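PDB 4RHO: immunity protein 52 domain-containing protein from Burkholderia pseudomallei K96243, which is of unknown function but, as a member of the Imm52 family, probably acts as an immunity protein that neutralises a bacterial toxin. Local coordinates for residues Val201-Ala206 and Val237-Arg242; Gln149-Val154 and Val186-Tyr191; Arg34-Met39 and Ala90-Glu95; Lys45-Leu50 and Ala60-Lys65. All coordinates share one frame; numbering follows the deposited sequence.

From the N terminus, interaction 3 closes the first large loop, joining the start of helix 36-51 to helix 86-96. Nested inside it, interaction 4 closes a shorter loop by tying the later part of helix 36-51 to the chain at strand 63-64; L64 packs on V91 and L92, so the two contacts touch. Interactions 2 and 1 follow in series. Interaction 2 seats helix 148-162 on the sheet at strand 189-192 and meets interaction 4 where V154 touches L50. Interaction 1 ties the loop before strand 206-212 to helix 234-249, and A240 packs on G187 of interaction 2. Interactions 1 and 3 lie on opposite sides of the chain's centre, their own centres about 41 Å apart.

Interaction 1. Residues Val201-Ala206 and Val237-Arg242; sequences VPEARA and VAIANR
E203 and R205 meet I239 and R242 where a type I beta turn, V201 to A204, runs into a classic beta bulge and packs on helix 234-249. At the start of the edge strand 206-212, R205 and A206 both face V222 of strand 215-222.

The apolar part centres on I239. Its CG1 stands anti to the backbone N (chi1 -174°), which carries CD1 outward from the helix to lie 3.9 Å from E203 CB. An apolar arm of this length suits the place, since CD1 reaches over one face of the R205 guanidinium, 3.3 Å from R205 NH1, while the flat group of R242 leans on the same methyl. Beside it, R242 NH2 comes within 3.5 Å of E203 CG.

Polar bonds hold E203 and both arginines. R205 bends at chi2 and returns to its own turn, NH1 donating to E203 O at 2.8 Å; this bond holds the guanidinium where I239 can pack on it. E203 bends as well, and its OE2 forms a salt bridge with R246, one helical turn beyond R242. R242 is too distant for a direct salt bridge to E203, and water joins them instead. The water donates to E203 OE2 at 2.7 Å and, lying in the plane of the R242 guanidinium, accepts from R242 NE at 3.0 Å.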
loop_
_atom_site.group_PDB
_atom_site.type_symbol
_atom_site.label_atom_id
_atom_site.label_comp_id
_atom_site.label_asym_id
_atom_site.label_seq_id
_atom_site.Cartn_x
_atom_site.Cartn_y
_atom_site.Cartn_z
ATOM N N VAL A 201 8.093 21.198 -8.770
ATOM C CA VAL A 201 7.084 20.471 -9.567
ATOM C C VAL A 201 5.837 21.356 -9.764
ATOM O O VAL A 201 4.856 21.225 -9.031
ATOM C CB VAL A 201 6.712 19.097 -8.914
ATOM C CG1 VAL A 201 5.855 18.253 -9.861
ATOM C CG2 VAL A 201 7.962 18.334 -8.501
ATOM N N PRO A 202 5.860 22.275 -10.759
ATOM C CA PRO A 202 4.715 23.192 -10.927
ATOM C C PRO A 202 3.478 22.499 -11.545
ATOM O O PRO A 202 2.377 23.057 -11.489
ATOM C CB PRO A 202 5.266 24.280 -11.846
ATOM C CG PRO A 202 6.360 23.628 -12.594
ATOM C CD PRO A 202 6.964 22.604 -11.687
ATOM N N GLU A 203 3.652 21.258 -12.089
ATOM C CA GLU A 203 2.536 20.490 -12.693
ATOM C C GLU A 203 1.659 19.825 -11.616
ATOM O O GLU A 203 0.507 19.472 -11.897
ATOM C CB GLU A 203 3.069 19.402 -13.665
ATOM C CG GLU A 203 3.778 19.952 -14.888
ATOM C CD GLU A 203 5.281 20.091 -14.744
ATOM O OE1 GLU A 203 5.774 20.085 -13.593
ATOM O OE2 GLU A 203 5.967 20.189 -15.786
ATOM N N ALA A 204 2.233 19.567 -10.415
ATOM C CA ALA A 204 1.519 18.858 -9.344
ATOM C C ALA A 204 0.240 19.601 -8.936
ATOM O O ALA A 204 0.263 20.816 -8.760
ATOM C CB ALA A 204 2.427 18.677 -8.136
ATOM N N ARG A 205 -0.883 18.869 -8.828
ATOM C CA ARG A 205 -2.165 19.455 -8.431
ATOM C C ARG A 205 -2.201 19.701 -6.923
ATOM O O ARG A 205 -2.915 20.596 -6.458
ATOM C CB ARG A 205 -3.331 18.546 -8.861
ATOM C CG ARG A 205 -3.966 18.943 -10.218
ATOM C CD ARG A 205 -2.927 19.145 -11.318
ATOM N NE ARG A 205 -3.553 19.430 -12.611
ATOM C CZ ARG A 205 -2.903 19.951 -13.648
ATOM N NH1 ARG A 205 -1.633 20.322 -13.528
ATOM N NH2 ARG A 205 -3.538 20.168 -14.795
ATOM N N ALA A 206 -1.389 18.943 -6.159
ATOM C CA ALA A 206 -1.252 19.140 -4.716
ATOM C C ALA A 206 0.070 18.581 -4.219
ATOM O O ALA A 206 0.545 17.564 -4.725
ATOM C CB ALA A 206 -2.413 18.475 -3.978
ATOM N N VAL A 237 -3.527 10.318 -17.073
ATOM C CA VAL A 237 -2.250 9.671 -17.375
ATOM C C VAL A 237 -1.213 10.727 -17.853
ATOM O O VAL A 237 -0.074 10.720 -17.389
ATOM C CB VAL A 237 -2.430 8.530 -18.427
ATOM C CG1 VAL A 237 -1.079 7.975 -18.877
ATOM C CG2 VAL A 237 -3.317 7.411 -17.874
ATOM N N ALA A 238 -1.644 11.671 -18.720
ATOM C CA ALA A 238 -0.747 12.681 -19.295
ATOM C C ALA A 238 -0.149 13.610 -18.213
ATOM O O ALA A 238 1.024 13.960 -18.297
ATOM C CB ALA A 238 -1.486 13.506 -20.336
ATOM N N ILE A 239 -0.953 14.005 -17.206
ATOM C CA ILE A 239 -0.454 14.897 -16.152
ATOM C C ILE A 239 0.468 14.105 -15.167
ATOM O O ILE A 239 1.519 14.616 -14.766
ATOM C CB ILE A 239 -1.617 15.635 -15.404
ATOM C CG1 ILE A 239 -1.061 16.683 -14.394
ATOM C CG2 ILE A 239 -2.570 14.650 -14.721
ATOM C CD1 ILE A 239 -0.169 17.805 -15.055
ATOM N N ALA A 240 0.120 12.835 -14.871
ATOM C CA ALA A 240 0.979 11.984 -14.047
ATOM C C ALA A 240 2.307 11.726 -14.757
ATOM O O ALA A 240 3.363 11.779 -14.126
ATOM C CB ALA A 240 0.280 10.667 -13.738
ATOM N N ASN A 241 2.261 11.564 -16.111
ATOM C CA ASN A 241 3.460 11.384 -16.934
ATOM C C ASN A 241 4.342 12.653 -16.921
ATOM O O ASN A 241 5.560 12.551 -16.756
ATOM C CB ASN A 241 3.077 11.016 -18.378
ATOM C CG ASN A 241 2.619 9.579 -18.545
ATOM O OD1 ASN A 241 2.756 8.738 -17.644
ATOM N ND2 ASN A 241 2.114 9.260 -19.710
ATOM N N ARG A 242 3.715 13.853 -17.055
ATOM C CA ARG A 242 4.436 15.136 -17.010
ATOM C C ARG A 242 5.150 15.326 -15.665
ATOM O O ARG A 242 6.280 15.828 -15.631
ATOM C CB ARG A 242 3.474 16.302 -17.259
ATOM C CG ARG A 242 3.028 16.434 -18.720
ATOM C CD ARG A 242 1.907 17.439 -18.855
ATOM N NE ARG A 242 2.307 18.764 -18.376
ATOM C CZ ARG A 242 1.448 19.733 -18.078
ATOM N NH1 ARG A 242 0.140 19.516 -18.156
ATOM N NH2 ARG A 242 1.888 20.909 -17.654
HETATM O O HOH W 1 4.987 20.137 -18.336
#

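Interaction 2. Residues Gln149-Val154 and Val186-Tyr191; sequences QDLADV and VGWMLY
The indole N-H of W188, through NE1, donates to the backbone O of V224, and this bond helps to set the rotation of a large ring that L151 packs against from helix 148-162. Apart from NE1 the indole is all carbon, which suits a buried place where a backbone carbonyl can take its N-H.

Across the contact the side chains meet through carbon and selenium, and M189 CE also rests against the helix backbone. L151 holds CG anti to its backbone N (chi1 -174°), which sends CD2 from the helix toward the sheet, between W188 and M189. This methyl approaches the indole obliquely, 3.5 Å from W188 CE3, and lies 3.8 Å from M189 SE, the selenium that replaces the sulfur of methionine. M189 stretches out straight beyond CG, chi2 and chi3 both 179°, so that it runs alongside L151 in the opposite direction and brings its terminal methyl to the helix. There M189 CE sits 3.5 Å from A152 N and 3.8 Å from A152 CB. The small alanine allows this long, unbranched chain to come close to the helix itself.

The same layer continues outward: L151 touches I22 and A169, and M189 touches I220 and V222, residues of three other strands. A triethylene glycol, probably from the crystallisation liquor, lies about 4 Å from the W188 side chain, between nearest atoms.

W188 and M189 both point toward the helix because together they face A169 in a classic beta bulge, here set within a layered arrangement of a helix packed on an antiparallel sheet.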
loop_
_atom_site.group_PDB
_atom_site.type_symbol
_atom_site.label_atom_id
_atom_site.label_comp_id
_atom_site.label_asym_id
_atom_site.label_seq_id
_atom_site.Cartn_x
_atom_site.Cartn_y
_atom_site.Cartn_z
ATOM N N GLN A 149 -8.273 13.462 -0.732
ATOM C CA GLN A 149 -7.870 13.661 0.661
ATOM C C GLN A 149 -7.999 12.349 1.457
ATOM O O GLN A 149 -7.163 12.069 2.314
ATOM C CB GLN A 149 -8.707 14.775 1.316
ATOM C CG GLN A 149 -8.202 15.183 2.712
ATOM C CD GLN A 149 -6.770 15.677 2.674
ATOM O OE1 GLN A 149 -6.440 16.658 1.992
ATOM N NE2 GLN A 149 -5.894 15.021 3.428
ATOM N N ASP A 150 -9.020 11.521 1.128
ATOM C CA ASP A 150 -9.215 10.221 1.777
ATOM C C ASP A 150 -8.028 9.283 1.497
ATOM O O ASP A 150 -7.540 8.625 2.414
ATOM C CB ASP A 150 -10.532 9.571 1.312
ATOM C CG ASP A 150 -11.782 10.325 1.756
ATOM O OD1 ASP A 150 -11.710 11.048 2.777
ATOM O OD2 ASP A 150 -12.847 10.118 1.141
ATOM N N LEU A 151 -7.525 9.267 0.229
ATOM C CA LEU A 151 -6.357 8.452 -0.138
ATOM C C LEU A 151 -5.085 9.003 0.517
ATOM O O LEU A 151 -4.237 8.228 0.969
ATOM C CB LEU A 151 -6.185 8.401 -1.666
ATOM C CG LEU A 151 -5.080 7.456 -2.169
ATOM C CD1 LEU A 151 -5.401 6.000 -1.826
ATOM C CD2 LEU A 151 -4.864 7.615 -3.654
ATOM N N ALA A 152 -4.956 10.347 0.574
ATOM C CA ALA A 152 -3.826 11.001 1.236
ATOM C C ALA A 152 -3.739 10.577 2.701
ATOM O O ALA A 152 -2.647 10.299 3.194
ATOM C CB ALA A 152 -3.965 12.513 1.136
ATOM N N ASP A 153 -4.912 10.457 3.383
ATOM C CA ASP A 153 -4.971 10.027 4.787
ATOM C C ASP A 153 -4.453 8.598 4.948
ATOM O O ASP A 153 -3.754 8.301 5.921
ATOM C CB ASP A 153 -6.413 10.129 5.329
ATOM C CG ASP A 153 -6.919 11.559 5.494
ATOM O OD1 ASP A 153 -6.073 12.489 5.539
ATOM O OD2 ASP A 153 -8.145 11.737 5.660
ATOM N N VAL A 154 -4.806 7.707 4.009
ATOM C CA VAL A 154 -4.368 6.309 4.065
ATOM C C VAL A 154 -2.847 6.223 3.803
ATOM O O VAL A 154 -2.140 5.537 4.543
ATOM C CB VAL A 154 -5.170 5.417 3.078
ATOM C CG1 VAL A 154 -4.660 3.974 3.105
ATOM C CG2 VAL A 154 -6.666 5.467 3.394
ATOM N N VAL A 186 4.060 8.095 -10.686
ATOM C CA VAL A 186 3.315 9.085 -9.910
ATOM C C VAL A 186 1.866 8.614 -9.722
ATOM O O VAL A 186 1.349 8.657 -8.606
ATOM C CB VAL A 186 3.378 10.495 -10.568
ATOM C CG1 VAL A 186 2.298 11.413 -10.012
ATOM C CG2 VAL A 186 4.753 11.112 -10.391
ATOM N N GLY A 187 1.262 8.079 -10.797
ATOM C CA GLY A 187 -0.127 7.625 -10.775
ATOM C C GLY A 187 -1.055 8.663 -10.191
ATOM O O GLY A 187 -0.964 9.845 -10.542
ATOM N N TRP A 188 -1.886 8.259 -9.214
ATOM C CA TRP A 188 -2.715 9.219 -8.481
ATOM C C TRP A 188 -1.847 10.023 -7.513
ATOM O O TRP A 188 -1.874 11.259 -7.534
ATOM C CB TRP A 188 -3.850 8.495 -7.713
ATOM C CG TRP A 188 -4.964 9.413 -7.253
ATOM C CD1 TRP A 188 -4.960 10.779 -7.255
ATOM C CD2 TRP A 188 -6.253 9.015 -6.765
ATOM N NE1 TRP A 188 -6.170 11.257 -6.810
ATOM C CE2 TRP A 188 -6.983 10.195 -6.499
ATOM C CE3 TRP A 188 -6.881 7.774 -6.564
ATOM C CZ2 TRP A 188 -8.296 10.169 -6.008
ATOM C CZ3 TRP A 188 -8.174 7.750 -6.060
ATOM C CH2 TRP A 188 -8.865 8.935 -5.786
HETATM N N MSE A 189 -1.034 9.313 -6.692
HETATM C CA MSE A 189 -0.161 9.926 -5.672
HETATM C C MSE A 189 1.183 9.256 -5.614
HETATM O O MSE A 189 1.256 8.029 -5.691
HETATM C CB MSE A 189 -0.801 9.833 -4.302
HETATM C CG MSE A 189 -1.946 10.690 -4.134
HETATM SE SE MSE A 189 -2.663 10.474 -2.406
HETATM C CE MSE A 189 -4.050 11.738 -2.557
ATOM N N LEU A 190 2.216 10.018 -5.246
ATOM C CA LEU A 190 3.542 9.462 -5.010
ATOM C C LEU A 190 4.185 10.115 -3.798
ATOM O O LEU A 190 4.382 11.332 -3.785
ATOM C CB LEU A 190 4.438 9.645 -6.251
ATOM C CG LEU A 190 5.901 9.205 -6.086
ATOM C CD1 LEU A 190 6.008 7.696 -5.981
ATOM C CD2 LEU A 190 6.748 9.712 -7.225
ATOM N N TYR A 191 4.534 9.307 -2.777
ATOM C CA TYR A 191 5.248 9.811 -1.609
ATOM C C TYR A 191 6.744 9.587 -1.757
ATOM O O TYR A 191 7.178 8.486 -2.102
ATOM C CB TYR A 191 4.738 9.144 -0.310
ATOM C CG TYR A 191 5.625 9.421 0.892
ATOM C CD1 TYR A 191 5.524 10.619 1.599
ATOM C CD2 TYR A 191 6.611 8.515 1.282
ATOM C CE1 TYR A 191 6.364 10.897 2.680
ATOM C CE2 TYR A 191 7.454 8.779 2.367
ATOM C CZ TYR A 191 7.330 9.973 3.061
ATOM O OH TYR A 191 8.159 10.239 4.126
#

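Interaction 3. Residues Arg34-Met39 and Ala90-Glu95; sequences RNFSEM and AVLNEE
The N-capped start of helix 36-51 packs against helix 86-96 through F36 and L92, within the helical layer at one end of the fold. The pair makes a CH-pi contact: L92 CB stands almost exactly over the middle of the F36 ring, 3.6 Å from its centroid and only 9° off the ring normal. The leucine then continues past the inner end of the ring: L92 CD1 lies 3.8 Å from F36 CB. At the outer end, L92 O is 3.6 Å from F36 CZ, so the ring lies along the backbone as well as the side chain. L89 and Q96 of the same helix touch F36 too; they lie one turn before and one turn after L92, and the broad, flat phenylalanine spans that helical surface.

N93 approaches from another direction. Its CG lies anti to the carbonyl carbon (chi1 -73°), a torsion that swings the amide toward the phenyl ring, and OD1 comes obliquely to 3.3 Å from F36 CD2, the ring and amide planes 48° apart.

F36 comes directly after the N-cap of its helix, N35, whose OD1 accepts from E38 N at 3.3 Å, with the donor above the carbonyl plane. Asparagine suits this position, where a short side chain can reach back to a main-chain N-H of the first turn.

The contact therefore rests on dispersion and CH-pi attraction, while the partly negative N93 OD1 near slightly positive ring hydrogens is probably a mild electrostatic addition at the exposed margin.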
loop_
_atom_site.group_PDB
_atom_site.type_symbol
_atom_site.label_atom_id
_atom_site.label_comp_id
_atom_site.label_asym_id
_atom_site.label_seq_id
_atom_site.Cartn_x
_atom_site.Cartn_y
_atom_site.Cartn_z
ATOM N N ARG A 34 9.811 -13.198 10.599
ATOM C CA ARG A 34 9.065 -14.031 11.548
ATOM C C ARG A 34 8.386 -13.167 12.623
ATOM O O ARG A 34 7.612 -13.686 13.435
ATOM C CB ARG A 34 9.992 -15.071 12.202
ATOM C CG ARG A 34 10.855 -15.839 11.198
ATOM C CD ARG A 34 10.028 -16.595 10.187
ATOM N NE ARG A 34 10.828 -17.040 9.042
ATOM C CZ ARG A 34 11.499 -18.189 9.008
ATOM N NH1 ARG A 34 11.520 -18.985 10.069
ATOM N NH2 ARG A 34 12.187 -18.529 7.927
ATOM N N ASN A 35 8.636 -11.844 12.602
ATOM C CA ASN A 35 8.015 -10.926 13.558
ATOM C C ASN A 35 6.586 -10.578 13.102
ATOM O O ASN A 35 6.326 -9.452 12.671
ATOM C CB ASN A 35 8.868 -9.654 13.716
ATOM C CG ASN A 35 8.514 -8.819 14.930
ATOM O OD1 ASN A 35 7.498 -9.046 15.607
ATOM N ND2 ASN A 35 9.332 -7.822 15.215
ATOM N N PHE A 36 5.669 -11.571 13.159
ATOM C CA PHE A 36 4.288 -11.405 12.682
ATOM C C PHE A 36 3.506 -10.445 13.564
ATOM O O PHE A 36 2.570 -9.799 13.087
ATOM C CB PHE A 36 3.571 -12.761 12.628
ATOM C CG PHE A 36 4.223 -13.760 11.711
ATOM C CD1 PHE A 36 4.097 -13.648 10.332
ATOM C CD2 PHE A 36 4.911 -14.851 12.224
ATOM C CE1 PHE A 36 4.697 -14.578 9.482
ATOM C CE2 PHE A 36 5.508 -15.783 11.374
ATOM C CZ PHE A 36 5.399 -15.640 10.008
ATOM N N SER A 37 3.849 -10.388 14.861
ATOM C CA SER A 37 3.157 -9.532 15.814
ATOM C C SER A 37 3.345 -8.046 15.447
ATOM O O SER A 37 2.363 -7.295 15.394
ATOM C CB SER A 37 3.659 -9.800 17.227
ATOM O OG SER A 37 2.678 -9.464 18.189
ATOM N N GLU A 38 4.592 -7.648 15.100
ATOM C CA GLU A 38 4.885 -6.276 14.676
ATOM C C GLU A 38 4.247 -5.987 13.308
ATOM O O GLU A 38 3.712 -4.901 13.099
ATOM C CB GLU A 38 6.416 -6.036 14.622
ATOM C CG GLU A 38 6.812 -4.624 14.188
ATOM C CD GLU A 38 6.382 -3.514 15.129
ATOM O OE1 GLU A 38 6.351 -3.754 16.359
ATOM O OE2 GLU A 38 6.162 -2.380 14.645
HETATM N N MSE A 39 4.264 -6.979 12.393
HETATM C CA MSE A 39 3.667 -6.815 11.065
HETATM C C MSE A 39 2.148 -6.575 11.167
HETATM O O MSE A 39 1.643 -5.595 10.611
HETATM C CB MSE A 39 3.957 -8.033 10.184
HETATM C CG MSE A 39 5.369 -8.047 9.622
HETATM SE SE MSE A 39 5.681 -9.536 8.402
HETATM C CE MSE A 39 6.372 -10.766 9.612
ATOM N N ALA A 90 -0.690 -17.856 15.893
ATOM C CA ALA A 90 -0.449 -19.295 16.010
ATOM C C ALA A 90 -0.398 -19.947 14.641
ATOM O O ALA A 90 0.444 -20.813 14.403
ATOM C CB ALA A 90 -1.538 -19.941 16.856
ATOM N N VAL A 91 -1.266 -19.498 13.713
ATOM C CA VAL A 91 -1.321 -20.033 12.351
ATOM C C VAL A 91 -0.074 -19.598 11.553
ATOM O O VAL A 91 0.557 -20.429 10.894
ATOM C CB VAL A 91 -2.626 -19.599 11.637
ATOM C CG1 VAL A 91 -2.573 -19.921 10.145
ATOM C CG2 VAL A 91 -3.835 -20.245 12.286
ATOM N N LEU A 92 0.290 -18.307 11.640
ATOM C CA LEU A 92 1.433 -17.756 10.905
ATOM C C LEU A 92 2.758 -18.425 11.339
ATOM O O LEU A 92 3.618 -18.689 10.496
ATOM C CB LEU A 92 1.516 -16.226 11.103
ATOM C CG LEU A 92 0.336 -15.411 10.513
ATOM C CD1 LEU A 92 0.337 -13.990 11.038
ATOM C CD2 LEU A 92 0.364 -15.422 8.974
ATOM N N ASN A 93 2.898 -18.737 12.646
ATOM C CA ASN A 93 4.092 -19.418 13.163
ATOM C C ASN A 93 4.191 -20.852 12.617
ATOM O O ASN A 93 5.294 -21.326 12.331
ATOM C CB ASN A 93 4.084 -19.438 14.702
ATOM C CG ASN A 93 4.384 -18.098 15.345
ATOM O OD1 ASN A 93 4.714 -17.112 14.676
ATOM N ND2 ASN A 93 4.323 -18.052 16.669
ATOM N N GLU A 94 3.038 -21.543 12.472
ATOM C CA GLU A 94 3.021 -22.941 12.010
ATOM C C GLU A 94 3.285 -23.040 10.501
ATOM O O GLU A 94 3.939 -23.986 10.055
ATOM C CB GLU A 94 1.683 -23.619 12.357
ATOM C CG GLU A 94 1.476 -23.836 13.855
ATOM C CD GLU A 94 2.502 -24.732 14.535
ATOM O OE1 GLU A 94 3.160 -25.533 13.831
ATOM O OE2 GLU A 94 2.604 -24.669 15.781
ATOM N N GLU A 95 2.739 -22.094 9.712
ATOM C CA GLU A 95 2.927 -22.087 8.250
ATOM C C GLU A 95 4.369 -21.695 7.889
ATOM O O GLU A 95 4.878 -22.103 6.842
ATOM C CB GLU A 95 1.924 -21.129 7.576
ATOM C CG GLU A 95 0.476 -21.594 7.683
ATOM C CD GLU A 95 -0.549 -20.677 7.031
ATOM O OE1 GLU A 95 -0.202 -19.511 6.729
ATOM O OE2 GLU A 95 -1.713 -21.110 6.873
#

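Interaction 4. Residues Lys45-Leu50 and Ala60-Lys65; sequences KVVAAL and ANWRLK
W62 extends from CB toward helix 36-51 and lays its indole against V47. With CG anti to the carbonyl carbon (chi1 -74°), the ring is carried beneath both valine methyls. CD1 comes first, 3.6 Å from V47 CG1. Next is NE1, which the same methyl approaches at 3.4 Å over the ring face, while its N-H is taken by the backbone O of M57. At the ring fusion the second methyl takes over: V47 CG2 is 3.8 Å from W62 CE2 and sits above the centre of the indole. Farther along the six-membered ring, CZ2 meets L50 CD1 more loosely, at 4.3 Å and obliquely. Beta-branched valine suits the place, since its two methyls lie side by side over one face of the fused rings; L50, one turn later, adds reach.

I108 and F78 also touch the indole, and M121 touches both V47 and L50, so helix 36-51 packs on the sheet at strand 120-124. Next to the ring, R63 NH1 donates to A60 O at 2.7 Å and to W62 O at 3.0 Å, tying together the backbone on both sides of N61.

Chemically, the attraction is CH-pi and dispersive, and the sole polar atom of the buried indole is paid for by its bond to M57.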
loop_
_atom_site.group_PDB
_atom_site.type_symbol
_atom_site.label_atom_id
_atom_site.label_comp_id
_atom_site.label_asym_id
_atom_site.label_seq_id
_atom_site.Cartn_x
_atom_site.Cartn_y
_atom_site.Cartn_z
ATOM N N LYS A 45 -2.802 -0.424 12.061
ATOM C CA LYS A 45 -2.809 1.041 11.946
ATOM C C LYS A 45 -3.356 1.461 10.582
ATOM O O LYS A 45 -4.160 2.388 10.496
ATOM C CB LYS A 45 -1.384 1.611 12.152
ATOM C CG LYS A 45 -0.742 1.225 13.497
ATOM C CD LYS A 45 -1.410 1.934 14.689
ATOM C CE LYS A 45 -0.803 1.516 16.013
ATOM N NZ LYS A 45 0.647 1.851 16.089
ATOM N N VAL A 46 -2.956 0.738 9.514
ATOM C CA VAL A 46 -3.438 0.999 8.157
ATOM C C VAL A 46 -4.938 0.642 8.059
ATOM O O VAL A 46 -5.716 1.416 7.505
ATOM C CB VAL A 46 -2.600 0.230 7.099
ATOM C CG1 VAL A 46 -3.064 0.568 5.677
ATOM C CG2 VAL A 46 -1.111 0.524 7.266
ATOM N N VAL A 47 -5.344 -0.500 8.667
ATOM C CA VAL A 47 -6.754 -0.917 8.707
ATOM C C VAL A 47 -7.601 0.143 9.448
ATOM O O VAL A 47 -8.723 0.432 9.033
ATOM C CB VAL A 47 -6.914 -2.325 9.359
ATOM C CG1 VAL A 47 -8.379 -2.623 9.673
ATOM C CG2 VAL A 47 -6.316 -3.412 8.470
ATOM N N ALA A 48 -7.034 0.749 10.524
ATOM C CA ALA A 48 -7.727 1.788 11.308
ATOM C C ALA A 48 -8.048 3.005 10.449
ATOM O O ALA A 48 -9.120 3.595 10.596
ATOM C CB ALA A 48 -6.875 2.202 12.498
ATOM N N ALA A 49 -7.123 3.378 9.533
ATOM C CA ALA A 49 -7.329 4.504 8.612
ATOM C C ALA A 49 -8.439 4.192 7.614
ATOM O O ALA A 49 -9.210 5.078 7.257
ATOM C CB ALA A 49 -6.033 4.821 7.874
ATOM N N LEU A 50 -8.537 2.919 7.185
ATOM C CA LEU A 50 -9.586 2.475 6.263
ATOM C C LEU A 50 -10.935 2.386 6.971
ATOM O O LEU A 50 -11.953 2.752 6.396
ATOM C CB LEU A 50 -9.220 1.110 5.658
ATOM C CG LEU A 50 -8.003 1.095 4.737
ATOM C CD1 LEU A 50 -7.569 -0.324 4.434
ATOM C CD2 LEU A 50 -8.280 1.863 3.448
ATOM N N ALA A 60 -12.730 -6.040 13.114
ATOM C CA ALA A 60 -13.365 -7.325 13.461
ATOM C C ALA A 60 -13.631 -8.206 12.210
ATOM O O ALA A 60 -13.711 -9.432 12.329
ATOM C CB ALA A 60 -14.664 -7.076 14.201
ATOM N N ASN A 61 -13.778 -7.577 11.027
ATOM C CA ASN A 61 -14.104 -8.296 9.784
ATOM C C ASN A 61 -12.852 -8.913 9.139
ATOM O O ASN A 61 -12.971 -9.837 8.334
ATOM C CB ASN A 61 -14.792 -7.347 8.778
ATOM C CG ASN A 61 -16.028 -6.668 9.320
ATOM O OD1 ASN A 61 -16.673 -7.147 10.260
ATOM N ND2 ASN A 61 -16.408 -5.557 8.708
ATOM N N TRP A 62 -11.655 -8.366 9.454
ATOM C CA TRP A 62 -10.409 -8.776 8.800
ATOM C C TRP A 62 -9.986 -10.196 9.208
ATOM O O TRP A 62 -10.088 -10.571 10.380
ATOM C CB TRP A 62 -9.284 -7.775 9.091
ATOM C CG TRP A 62 -9.436 -6.488 8.329
ATOM C CD1 TRP A 62 -10.329 -5.488 8.581
ATOM C CD2 TRP A 62 -8.783 -6.143 7.097
ATOM N NE1 TRP A 62 -10.286 -4.550 7.573
ATOM C CE2 TRP A 62 -9.315 -4.904 6.673
ATOM C CE3 TRP A 62 -7.770 -6.739 6.331
ATOM C CZ2 TRP A 62 -8.883 -4.264 5.502
ATOM C CZ3 TRP A 62 -7.339 -6.102 5.176
ATOM C CH2 TRP A 62 -7.891 -4.878 4.775
ATOM N N ARG A 63 -9.574 -11.002 8.214
ATOM C CA ARG A 63 -9.156 -12.392 8.417
ATOM C C ARG A 63 -7.810 -12.637 7.760
ATOM O O ARG A 63 -7.409 -11.868 6.888
ATOM C CB ARG A 63 -10.216 -13.369 7.818
ATOM C CG ARG A 63 -11.633 -13.196 8.373
ATOM C CD ARG A 63 -11.812 -13.897 9.707
ATOM N NE ARG A 63 -13.178 -13.765 10.208
ATOM C CZ ARG A 63 -13.606 -12.729 10.918
ATOM N NH1 ARG A 63 -12.783 -11.727 11.203
ATOM N NH2 ARG A 63 -14.862 -12.677 11.335
ATOM N N LEU A 64 -7.159 -13.773 8.083
ATOM C CA LEU A 64 -5.956 -14.201 7.362
ATOM C C LEU A 64 -6.328 -14.718 5.980
ATOM O O LEU A 64 -7.395 -15.321 5.818
ATOM C CB LEU A 64 -5.204 -15.312 8.151
ATOM C CG LEU A 64 -4.633 -14.918 9.522
ATOM C CD1 LEU A 64 -4.009 -16.127 10.214
ATOM C CD2 LEU A 64 -3.595 -13.781 9.391
ATOM N N LYS A 65 -5.433 -14.547 4.994
ATOM C CA LYS A 65 -5.622 -15.164 3.679
ATOM C C LYS A 65 -5.454 -16.695 3.785
ATOM O O LYS A 65 -4.903 -17.188 4.775
ATOM C CB LYS A 65 -4.634 -14.581 2.650
ATOM C CG LYS A 65 -4.890 -13.118 2.300
ATOM C CD LYS A 65 -4.113 -12.720 1.056
ATOM C CE LYS A 65 -4.164 -11.244 0.785
ATOM N NZ LYS A 65 -3.400 -10.891 -0.441
#